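Local coordinates for LanC-like protein GCR2 (Arabidopsis thaliana, PDB 3T33), which binds a zinc ion, is reported to bind abscisic acid, belongs to the LanC-like family and may play a role in abscisic acid signalling, at residues L104-D115 with V133-L144; P292-Q303 with N339-L349. All coordinates share one frame; numbering follows the deposited sequence.

Contact 1: residues L104-D115 with V133-L144; sequences LKLCLENVEACD and VCALGAVAAKCL
Leu108 fits as a knob into a hole formed by Gly137, Ala140, Ala141 and Leu144. Leu108 CD2 presses on the methyl of Ala140, 3.6 Å from Ala140 CB. The other branch, Leu108 CD1, meets Leu144 CD2 at 3.7 Å. The two leucines therefore touch by their branch ends, at a slant.

Leu104 lies one turn earlier. Its chi1 of 179° carries CG opposite the backbone N and spreads the two methyls over the other helix. Leu104 CD1 rests against the Ala140 carbonyl, 3.5 Å from Ala140 O. Leu104 CD2 reaches the start of the next side chain, 3.8 Å from Leu144 CB. Lys105 adds only its aliphatic part, with CE against Leu144 CD1.

One turn after Leu108, Val111 and Gly137 have the nearest CA atoms of the two segments. Val111 CG1 is 3.5 Å from Gly137 CA, where the lack of a side chain lets the valine sit directly on the backbone. Val111 CG2 meets Leu136 CD1 at 4.0 Å. Leu136 also flanks Cys107, and Cys107 SG is 3.9 Å from Ala140 CB. Val133 CG1 closes the far end against Cys114 and Asp115. The Asp115 carboxylate is held elsewhere, by Arg156, Arg119 and Tyr130.

This apolar, antiparallel helix pair, inclined at 149°, is consistent with the alpha/alpha architecture of the LanC-like family. It lies away from the zinc site. Helix 101-118 also packs on helices 45-69 and 84-98 through Leu106 and Asn110. Helix 130-144 touches helix 174-188 through Ala138 and Val139, and helix 147-158 borders both through Val111 and Cys134.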
loop_
_atom_site.group_PDB
_atom_site.type_symbol
_atom_site.label_atom_id
_atom_site.label_comp_id
_atom_site.label_asym_id
_atom_site.label_seq_id
_atom_site.Cartn_x
_atom_site.Cartn_y
_atom_site.Cartn_z
ATOM N N LEU A 104 -5.841 -1.330 -20.263
ATOM C CA LEU A 104 -4.662 -2.183 -20.334
ATOM C C LEU A 104 -3.679 -1.718 -21.410
ATOM O O LEU A 104 -2.483 -1.667 -21.175
ATOM C CB LEU A 104 -5.091 -3.605 -20.594
ATOM C CG LEU A 104 -4.033 -4.708 -20.743
ATOM C CD1 LEU A 104 -3.240 -4.863 -19.428
ATOM C CD2 LEU A 104 -4.738 -5.975 -21.084
ATOM N N LYS A 105 -4.193 -1.335 -22.578
ATOM C CA LYS A 105 -3.347 -0.836 -23.661
ATOM C C LYS A 105 -2.667 0.426 -23.236
ATOM O O LYS A 105 -1.497 0.618 -23.492
ATOM C CB LYS A 105 -4.152 -0.612 -24.967
ATOM C CG LYS A 105 -4.078 -1.825 -25.889
ATOM C CD LYS A 105 -5.319 -2.001 -26.749
ATOM C CE LYS A 105 -5.596 -3.487 -26.991
ATOM N NZ LYS A 105 -7.084 -3.842 -26.812
ATOM N N LEU A 106 -3.404 1.316 -22.609
ATOM C CA LEU A 106 -2.819 2.588 -22.309
ATOM C C LEU A 106 -1.707 2.326 -21.277
ATOM O O LEU A 106 -0.605 2.908 -21.372
ATOM C CB LEU A 106 -3.864 3.553 -21.758
ATOM C CG LEU A 106 -3.277 4.959 -21.606
ATOM C CD1 LEU A 106 -2.702 5.394 -22.986
ATOM C CD2 LEU A 106 -4.315 5.963 -21.088
ATOM N N CYS A 107 -2.045 1.468 -20.296
ATOM C CA CYS A 107 -1.114 0.921 -19.319
ATOM C C CYS A 107 0.221 0.609 -19.974
ATOM O O CYS A 107 1.238 1.200 -19.631
ATOM C CB CYS A 107 -1.673 -0.371 -18.677
ATOM S SG CYS A 107 -0.449 -1.127 -17.494
ATOM N N LEU A 108 0.178 -0.295 -20.947
ATOM C CA LEU A 108 1.383 -0.738 -21.643
ATOM C C LEU A 108 2.114 0.347 -22.392
ATOM O O LEU A 108 3.342 0.301 -22.486
ATOM C CB LEU A 108 1.077 -1.891 -22.589
ATOM C CG LEU A 108 0.937 -3.175 -21.784
ATOM C CD1 LEU A 108 0.320 -4.224 -22.659
ATOM C CD2 LEU A 108 2.257 -3.635 -21.235
ATOM N N GLU A 109 1.373 1.312 -22.915
ATOM C CA GLU A 109 2.025 2.445 -23.525
ATOM C C GLU A 109 2.769 3.258 -22.475
ATOM O O GLU A 109 3.881 3.718 -22.742
ATOM C CB GLU A 109 1.047 3.362 -24.259
ATOM C CG GLU A 109 0.184 2.671 -25.218
ATOM C CD GLU A 109 -0.494 3.635 -26.171
ATOM O OE1 GLU A 109 -0.387 4.892 -26.001
ATOM O OE2 GLU A 109 -1.112 3.098 -27.128
ATOM N N ASN A 110 2.147 3.458 -21.301
ATOM C CA ASN A 110 2.840 4.174 -20.223
ATOM C C ASN A 110 4.101 3.436 -19.758
ATOM O O ASN A 110 5.097 4.086 -19.437
ATOM C CB ASN A 110 1.942 4.344 -19.018
ATOM C CG ASN A 110 0.789 5.325 -19.257
ATOM O OD1 ASN A 110 0.155 5.743 -18.303
ATOM N ND2 ASN A 110 0.532 5.697 -20.501
ATOM N N VAL A 111 4.027 2.091 -19.700
ATOM C CA VAL A 111 5.119 1.235 -19.185
ATOM C C VAL A 111 6.335 1.378 -20.116
ATOM O O VAL A 111 7.456 1.717 -19.672
ATOM C CB VAL A 111 4.701 -0.252 -19.060
ATOM C CG1 VAL A 111 5.834 -1.103 -18.562
ATOM C CG2 VAL A 111 3.546 -0.411 -18.045
ATOM N N GLU A 112 6.077 1.145 -21.407
ATOM C CA GLU A 112 7.064 1.317 -22.458
ATOM C C GLU A 112 7.782 2.663 -22.378
ATOM O O GLU A 112 9.016 2.688 -22.403
ATOM C CB GLU A 112 6.402 1.119 -23.807
ATOM C CG GLU A 112 7.224 1.549 -25.007
ATOM C CD GLU A 112 6.627 0.929 -26.264
ATOM O OE1 GLU A 112 5.760 1.597 -26.925
ATOM O OE2 GLU A 112 6.964 -0.263 -26.540
ATOM N N ALA A 113 7.044 3.770 -22.270
ATOM C CA ALA A 113 7.695 5.069 -22.010
ATOM C C ALA A 113 8.522 5.100 -20.716
ATOM O O ALA A 113 9.529 5.786 -20.633
ATOM C CB ALA A 113 6.715 6.212 -22.023
ATOM N N CYS A 114 8.110 4.358 -19.701
ATOM C CA CYS A 114 8.806 4.405 -18.442
ATOM C C CYS A 114 10.103 3.629 -18.599
ATOM O O CYS A 114 11.110 3.969 -17.985
ATOM C CB CYS A 114 7.918 3.794 -17.348
ATOM S SG CYS A 114 6.608 4.950 -16.730
ATOM N N ASP A 115 10.042 2.570 -19.404
ATOM C CA ASP A 115 11.168 1.733 -19.669
ATOM C C ASP A 115 12.310 2.522 -20.327
ATOM O O ASP A 115 13.423 2.574 -19.783
ATOM C CB ASP A 115 10.737 0.593 -20.547
ATOM C CG ASP A 115 11.840 -0.435 -20.758
ATOM O OD1 ASP A 115 12.738 -0.604 -19.898
ATOM O OD2 ASP A 115 11.789 -1.096 -21.815
ATOM N N VAL A 133 8.813 -1.216 -13.054
ATOM C CA VAL A 133 8.546 -1.049 -14.519
ATOM C C VAL A 133 8.489 -2.383 -15.241
ATOM O O VAL A 133 7.555 -2.675 -16.014
ATOM C CB VAL A 133 9.652 -0.200 -15.182
ATOM C CG1 VAL A 133 9.452 -0.113 -16.714
ATOM C CG2 VAL A 133 9.724 1.169 -14.519
ATOM N N CYS A 134 9.485 -3.222 -14.993
ATOM C CA CYS A 134 9.517 -4.506 -15.631
ATOM C C CYS A 134 8.441 -5.437 -15.158
ATOM O O CYS A 134 7.970 -6.268 -15.928
ATOM C CB CYS A 134 10.885 -5.147 -15.383
ATOM S SG CYS A 134 12.278 -4.236 -16.241
ATOM N N ALA A 135 8.094 -5.409 -13.879
ATOM C CA ALA A 135 7.160 -6.424 -13.402
ATOM C C ALA A 135 5.762 -6.068 -13.882
ATOM O O ALA A 135 5.034 -6.946 -14.305
ATOM C CB ALA A 135 7.205 -6.556 -11.876
ATOM N N LEU A 136 5.405 -4.782 -13.900
ATOM C CA LEU A 136 4.102 -4.393 -14.426
ATOM C C LEU A 136 4.070 -4.658 -15.916
ATOM O O LEU A 136 3.120 -5.163 -16.468
ATOM C CB LEU A 136 3.840 -2.911 -14.196
ATOM C CG LEU A 136 2.426 -2.376 -13.959
ATOM C CD1 LEU A 136 2.203 -0.880 -14.267
ATOM C CD2 LEU A 136 1.262 -3.258 -14.399
ATOM N N GLY A 137 5.133 -4.317 -16.596
ATOM C CA GLY A 137 5.190 -4.555 -18.041
ATOM C C GLY A 137 4.852 -5.989 -18.323
ATOM O O GLY A 137 3.999 -6.256 -19.171
ATOM N N ALA A 138 5.537 -6.912 -17.625
ATOM C CA ALA A 138 5.400 -8.333 -17.889
ATOM C C ALA A 138 3.993 -8.856 -17.532
ATOM O O ALA A 138 3.465 -9.710 -18.188
ATOM C CB ALA A 138 6.483 -9.145 -17.090
ATOM N N VAL A 139 3.393 -8.296 -16.490
ATOM C CA VAL A 139 2.070 -8.748 -16.049
ATOM C C VAL A 139 1.019 -8.212 -17.024
ATOM O O VAL A 139 0.177 -8.950 -17.511
ATOM C CB VAL A 139 1.820 -8.373 -14.549
ATOM C CG1 VAL A 139 0.368 -8.634 -14.182
ATOM C CG2 VAL A 139 2.761 -9.205 -13.618
ATOM N N ALA A 140 1.109 -6.925 -17.338
ATOM C CA ALA A 140 0.192 -6.293 -18.294
ATOM C C ALA A 140 0.247 -6.994 -19.649
ATOM O O ALA A 140 -0.791 -7.254 -20.213
ATOM C CB ALA A 140 0.431 -4.802 -18.404
ATOM N N ALA A 141 1.443 -7.370 -20.114
ATOM C CA ALA A 141 1.614 -8.152 -21.371
ATOM C C ALA A 141 1.017 -9.542 -21.337
ATOM O O ALA A 141 0.486 -10.024 -22.334
ATOM C CB ALA A 141 3.114 -8.228 -21.802
ATOM N N LYS A 142 1.168 -10.211 -20.204
ATOM C CA LYS A 142 0.525 -11.492 -19.994
ATOM C C LYS A 142 -1.004 -11.310 -20.073
ATOM O O LYS A 142 -1.685 -12.104 -20.695
ATOM C CB LYS A 142 0.957 -12.118 -18.639
ATOM C CG LYS A 142 1.030 -13.666 -18.607
ATOM C CD LYS A 142 1.840 -14.208 -19.797
ATOM C CE LYS A 142 2.052 -15.724 -19.792
ATOM N NZ LYS A 142 2.841 -16.088 -21.021
ATOM N N CYS A 143 -1.553 -10.258 -19.479
ATOM C CA CYS A 143 -3.018 -10.110 -19.533
ATOM C C CYS A 143 -3.475 -9.882 -20.971
ATOM O O CYS A 143 -4.470 -10.469 -21.418
ATOM C CB CYS A 143 -3.505 -9.000 -18.611
ATOM S SG CYS A 143 -3.180 -9.392 -16.895
ATOM N N LEU A 144 -2.710 -9.079 -21.697
ATOM C CA LEU A 144 -3.015 -8.756 -23.051
ATOM C C LEU A 144 -2.852 -9.944 -24.017
ATOM O O LEU A 144 -3.477 -9.971 -25.068
ATOM C CB LEU A 144 -2.220 -7.537 -23.488
ATOM C CG LEU A 144 -2.570 -6.957 -24.865
ATOM C CD1 LEU A 144 -3.996 -6.304 -24.904
ATOM C CD2 LEU A 144 -1.498 -5.985 -25.321
#

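Contact 2: residues P292-Q303 with N339-L349; sequences PGVALTLVKAAQ and NTYVFLSLYRL
The Gln303 and Arg348 side chains cross at about a right angle, and their amide and guanidinium planes are 69° apart. Gln303 NE2 lies obliquely to the guanidinium, 3.6 Å from Arg348 NH1. This is a contact between two N-H-bearing atoms and not a bond. Arg348 is paired with Glu414, to which its NH2 makes a salt bridge. At the other end of the interface the Pro292 ring crosses the Asn339 amide at a slant. The Tyr341 ring turns from the interface toward Phe410, and its hydroxyl is hydrogen-bonded to Asp401.

Between these ends the packing is mostly apolar. Val342 CG2 lies against the proline backbone, 3.5 Å from Pro292 CA, and Val342 CG1 faces Ala295. Leu296 sends CD1 across to Tyr341 O at 3.6 Å and to Ser345 CB at 3.7 Å. Val299 is central. Val299 CG1 is 3.2 Å from Ser345 OG, a tight fit, and Val299 CG2 meets Leu346 CD2. With OG roughly anti to the backbone N (chi1 -155°), Ser345 turns its hydroxyl to Val299 and to Glu414. The hydroxyl is buried but satisfied by Glu414, the same carboxylate that pairs with Arg348. Farther on, Leu349 CD1 lies 3.6 Å from Gln303 CG, the two side chains passing in opposite directions. Leu349 CD2 meets Ala302 CB at 4.0 Å.

The segments run nearly parallel, at 19°. The Asn339 side chain is about 9 Å from the zinc ion, which Cys288, Cys333 and His334 bind. Helix 308-324 packs on both segments through Ala295 and Asn339. Helices 353-375 and 392-402 flank helix 336-350, touching Thr340 and Leu344.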
loop_
_atom_site.group_PDB
_atom_site.type_symbol
_atom_site.label_atom_id
_atom_site.label_comp_id
_atom_site.label_asym_id
_atom_site.label_seq_id
_atom_site.Cartn_x
_atom_site.Cartn_y
_atom_site.Cartn_z
ATOM N N PRO A 292 -0.342 2.669 10.682
ATOM C CA PRO A 292 -0.960 2.127 9.456
ATOM C C PRO A 292 -0.085 1.089 8.783
ATOM O O PRO A 292 -0.526 -0.062 8.567
ATOM C CB PRO A 292 -1.170 3.368 8.582
ATOM C CG PRO A 292 -1.385 4.476 9.632
ATOM C CD PRO A 292 -0.382 4.142 10.682
ATOM N N GLY A 293 1.174 1.411 8.559
ATOM C CA GLY A 293 2.039 0.453 7.854
ATOM C C GLY A 293 2.265 -0.766 8.697
ATOM O O GLY A 293 2.278 -1.912 8.204
ATOM N N VAL A 294 2.401 -0.550 9.995
ATOM C CA VAL A 294 2.677 -1.656 10.900
ATOM C C VAL A 294 1.423 -2.523 10.995
ATOM O O VAL A 294 1.487 -3.780 10.909
ATOM C CB VAL A 294 3.088 -1.093 12.263
ATOM C CG1 VAL A 294 3.140 -2.216 13.322
ATOM C CG2 VAL A 294 4.414 -0.322 12.130
ATOM N N ALA A 295 0.257 -1.888 11.119
ATOM C CA ALA A 295 -0.997 -2.708 11.163
ATOM C C ALA A 295 -1.117 -3.675 9.986
ATOM O O ALA A 295 -1.410 -4.859 10.134
ATOM C CB ALA A 295 -2.173 -1.815 11.213
ATOM N N LEU A 296 -0.844 -3.182 8.787
ATOM C CA LEU A 296 -0.837 -4.016 7.589
ATOM C C LEU A 296 0.100 -5.213 7.724
ATOM O O LEU A 296 -0.174 -6.331 7.259
ATOM C CB LEU A 296 -0.427 -3.129 6.428
ATOM C CG LEU A 296 -1.411 -2.622 5.377
ATOM C CD1 LEU A 296 -2.856 -2.359 5.859
ATOM C CD2 LEU A 296 -0.829 -1.460 4.413
ATOM N N THR A 297 1.227 -5.006 8.386
ATOM C CA THR A 297 2.183 -6.091 8.589
ATOM C C THR A 297 1.677 -7.068 9.635
ATOM O O THR A 297 1.832 -8.272 9.485
ATOM C CB THR A 297 3.534 -5.543 9.044
ATOM O OG1 THR A 297 3.913 -4.462 8.186
ATOM C CG2 THR A 297 4.584 -6.607 9.010
ATOM N N LEU A 298 1.111 -6.572 10.721
ATOM C CA LEU A 298 0.549 -7.497 11.747
ATOM C C LEU A 298 -0.637 -8.280 11.149
ATOM O O LEU A 298 -0.804 -9.466 11.395
ATOM C CB LEU A 298 0.147 -6.736 12.998
ATOM C CG LEU A 298 1.402 -6.190 13.697
ATOM C CD1 LEU A 298 0.993 -5.319 14.823
ATOM C CD2 LEU A 298 2.240 -7.393 14.200
ATOM N N VAL A 299 -1.421 -7.647 10.291
ATOM C CA VAL A 299 -2.522 -8.407 9.672
ATOM C C VAL A 299 -1.958 -9.589 8.976
ATOM O O VAL A 299 -2.497 -10.708 9.135
ATOM C CB VAL A 299 -3.417 -7.568 8.699
ATOM C CG1 VAL A 299 -4.203 -8.486 7.716
ATOM C CG2 VAL A 299 -4.356 -6.703 9.483
ATOM N N LYS A 300 -0.870 -9.371 8.221
ATOM C CA LYS A 300 -0.191 -10.478 7.508
ATOM C C LYS A 300 0.407 -11.484 8.513
ATOM O O LYS A 300 0.253 -12.691 8.384
ATOM C CB LYS A 300 0.889 -9.936 6.546
ATOM C CG LYS A 300 1.742 -10.985 5.923
ATOM C CD LYS A 300 0.979 -11.806 4.931
ATOM C CE LYS A 300 1.859 -12.821 4.353
ATOM N NZ LYS A 300 1.089 -13.873 3.587
ATOM N N ALA A 301 1.077 -10.999 9.531
ATOM C CA ALA A 301 1.549 -11.950 10.577
ATOM C C ALA A 301 0.349 -12.769 11.061
ATOM O O ALA A 301 0.391 -14.008 11.093
ATOM C CB ALA A 301 2.183 -11.209 11.711
ATOM N N ALA A 302 -0.750 -12.086 11.364
ATOM C CA ALA A 302 -1.918 -12.774 11.872
ATOM C C ALA A 302 -2.396 -13.865 10.960
ATOM O O ALA A 302 -2.749 -14.925 11.448
ATOM C CB ALA A 302 -3.045 -11.797 12.141
ATOM N N GLN A 303 -2.442 -13.612 9.643
ATOM C CA GLN A 303 -2.920 -14.625 8.656
ATOM C C GLN A 303 -1.989 -15.830 8.543
ATOM O O GLN A 303 -2.431 -16.944 8.295
ATOM C CB GLN A 303 -3.102 -14.028 7.244
ATOM C CG GLN A 303 -4.493 -13.459 6.903
ATOM C CD GLN A 303 -4.485 -12.478 5.680
ATOM O OE1 GLN A 303 -3.425 -12.230 5.061
ATOM N NE2 GLN A 303 -5.668 -11.901 5.354
ATOM N N ASN A 339 -4.417 5.133 4.588
ATOM C CA ASN A 339 -4.948 4.599 5.861
ATOM C C ASN A 339 -6.276 3.777 5.737
ATOM O O ASN A 339 -6.509 2.846 6.507
ATOM C CB ASN A 339 -5.020 5.690 6.904
ATOM C CG ASN A 339 -3.637 6.266 7.224
ATOM O OD1 ASN A 339 -3.520 7.205 7.956
ATOM N ND2 ASN A 339 -2.623 5.738 6.629
ATOM N N THR A 340 -7.080 4.053 4.713
ATOM C CA THR A 340 -8.228 3.222 4.431
ATOM C C THR A 340 -7.908 1.729 4.376
ATOM O O THR A 340 -8.693 0.896 4.873
ATOM C CB THR A 340 -8.866 3.662 3.067
ATOM O OG1 THR A 340 -9.269 5.002 3.241
ATOM C CG2 THR A 340 -10.088 2.841 2.731
ATOM N N TYR A 341 -6.759 1.390 3.797
ATOM C CA TYR A 341 -6.344 -0.005 3.619
ATOM C C TYR A 341 -6.159 -0.692 4.927
ATOM O O TYR A 341 -6.300 -1.938 5.036
ATOM C CB TYR A 341 -5.053 -0.113 2.781
ATOM C CG TYR A 341 -5.307 -0.058 1.261
ATOM C CD1 TYR A 341 -5.749 -1.176 0.560
ATOM C CD2 TYR A 341 -5.144 1.126 0.556
ATOM C CE1 TYR A 341 -6.018 -1.092 -0.831
ATOM C CE2 TYR A 341 -5.424 1.208 -0.820
ATOM C CZ TYR A 341 -5.819 0.104 -1.505
ATOM O OH TYR A 341 -6.056 0.170 -2.878
ATOM N N VAL A 342 -5.848 0.066 5.956
ATOM C CA VAL A 342 -5.837 -0.597 7.275
ATOM C C VAL A 342 -7.189 -1.284 7.562
ATOM O O VAL A 342 -7.233 -2.479 7.910
ATOM C CB VAL A 342 -5.494 0.397 8.423
ATOM C CG1 VAL A 342 -5.576 -0.309 9.729
ATOM C CG2 VAL A 342 -4.073 0.913 8.265
ATOM N N PHE A 343 -8.294 -0.562 7.374
ATOM C CA PHE A 343 -9.607 -1.175 7.631
ATOM C C PHE A 343 -9.968 -2.302 6.711
ATOM O O PHE A 343 -10.451 -3.319 7.146
ATOM C CB PHE A 343 -10.674 -0.075 7.707
ATOM C CG PHE A 343 -10.250 1.056 8.595
ATOM C CD1 PHE A 343 -9.821 0.785 9.893
ATOM C CD2 PHE A 343 -10.219 2.363 8.126
ATOM C CE1 PHE A 343 -9.444 1.817 10.742
ATOM C CE2 PHE A 343 -9.847 3.400 8.943
ATOM C CZ PHE A 343 -9.422 3.141 10.253
ATOM N N LEU A 344 -9.706 -2.125 5.429
ATOM C CA LEU A 344 -9.790 -3.187 4.430
ATOM C C LEU A 344 -8.962 -4.379 4.809
ATOM O O LEU A 344 -9.395 -5.512 4.613
ATOM C CB LEU A 344 -9.291 -2.701 3.077
ATOM C CG LEU A 344 -10.241 -1.654 2.535
ATOM C CD1 LEU A 344 -9.658 -1.083 1.205
ATOM C CD2 LEU A 344 -11.665 -2.202 2.310
ATOM N N SER A 345 -7.802 -4.160 5.378
ATOM C CA SER A 345 -6.978 -5.298 5.736
ATOM C C SER A 345 -7.578 -6.080 6.912
ATOM O O SER A 345 -7.490 -7.303 6.972
ATOM C CB SER A 345 -5.530 -4.852 6.097
ATOM O OG SER A 345 -4.602 -5.946 5.880
ATOM N N LEU A 346 -8.170 -5.349 7.855
ATOM C CA LEU A 346 -8.720 -5.952 9.089
ATOM C C LEU A 346 -10.016 -6.710 8.703
ATOM O O LEU A 346 -10.268 -7.852 9.139
ATOM C CB LEU A 346 -8.974 -4.848 10.129
ATOM C CG LEU A 346 -7.668 -4.434 10.812
ATOM C CD1 LEU A 346 -7.803 -3.104 11.494
ATOM C CD2 LEU A 346 -7.296 -5.525 11.800
ATOM N N TYR A 347 -10.713 -6.124 7.742
ATOM C CA TYR A 347 -11.903 -6.729 7.179
ATOM C C TYR A 347 -11.589 -7.987 6.421
ATOM O O TYR A 347 -12.254 -8.984 6.626
ATOM C CB TYR A 347 -12.636 -5.727 6.261
ATOM C CG TYR A 347 -13.880 -6.283 5.608
ATOM C CD1 TYR A 347 -14.972 -6.796 6.387
ATOM C CD2 TYR A 347 -14.000 -6.306 4.213
ATOM C CE1 TYR A 347 -16.130 -7.290 5.753
ATOM C CE2 TYR A 347 -15.175 -6.786 3.583
ATOM C CZ TYR A 347 -16.222 -7.267 4.371
ATOM O OH TYR A 347 -17.333 -7.756 3.741
ATOM N N ARG A 348 -10.570 -7.974 5.561
ATOM C CA ARG A 348 -10.144 -9.216 4.949
ATOM C C ARG A 348 -9.825 -10.286 5.988
ATOM O O ARG A 348 -10.176 -11.441 5.792
ATOM C CB ARG A 348 -8.922 -9.036 4.069
ATOM C CG ARG A 348 -9.065 -8.095 2.846
ATOM C CD ARG A 348 -7.909 -8.363 1.817
ATOM N NE ARG A 348 -6.659 -7.849 2.360
ATOM C CZ ARG A 348 -5.623 -8.602 2.662
ATOM N NH1 ARG A 348 -5.631 -9.896 2.407
ATOM N NH2 ARG A 348 -4.558 -8.036 3.194
ATOM N N LEU A 349 -9.154 -9.906 7.070
ATOM C CA LEU A 349 -8.715 -10.874 8.072
ATOM C C LEU A 349 -9.900 -11.399 8.964
ATOM O O LEU A 349 -9.950 -12.571 9.229
ATOM C CB LEU A 349 -7.659 -10.247 8.963
ATOM C CG LEU A 349 -7.246 -11.057 10.172
ATOM C CD1 LEU A 349 -6.370 -12.247 9.753
ATOM C CD2 LEU A 349 -6.555 -10.199 11.245
#

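Overall arrangement
Contact 1 comes first along the chain and closes before contact 2 opens. They share no helix: contact 1 joins helices 101-118 and 130-144, and contact 2 joins helices 291-305 and 336-350. Their centres are 28 Å apart and their nearest atoms about 14 Å apart, so they do not touch. Both belong to the all-helical LanC-like domain, whose family fold is an alpha/alpha toroid with an inner and an outer ring of helices. Contact 1 pairs antiparallel neighbours at the periphery, consistent with an outer-to-inner packing. Contact 2 lies nearer the centre and joins parallel helices, consistent with neighbours in the inner ring beside the zinc site.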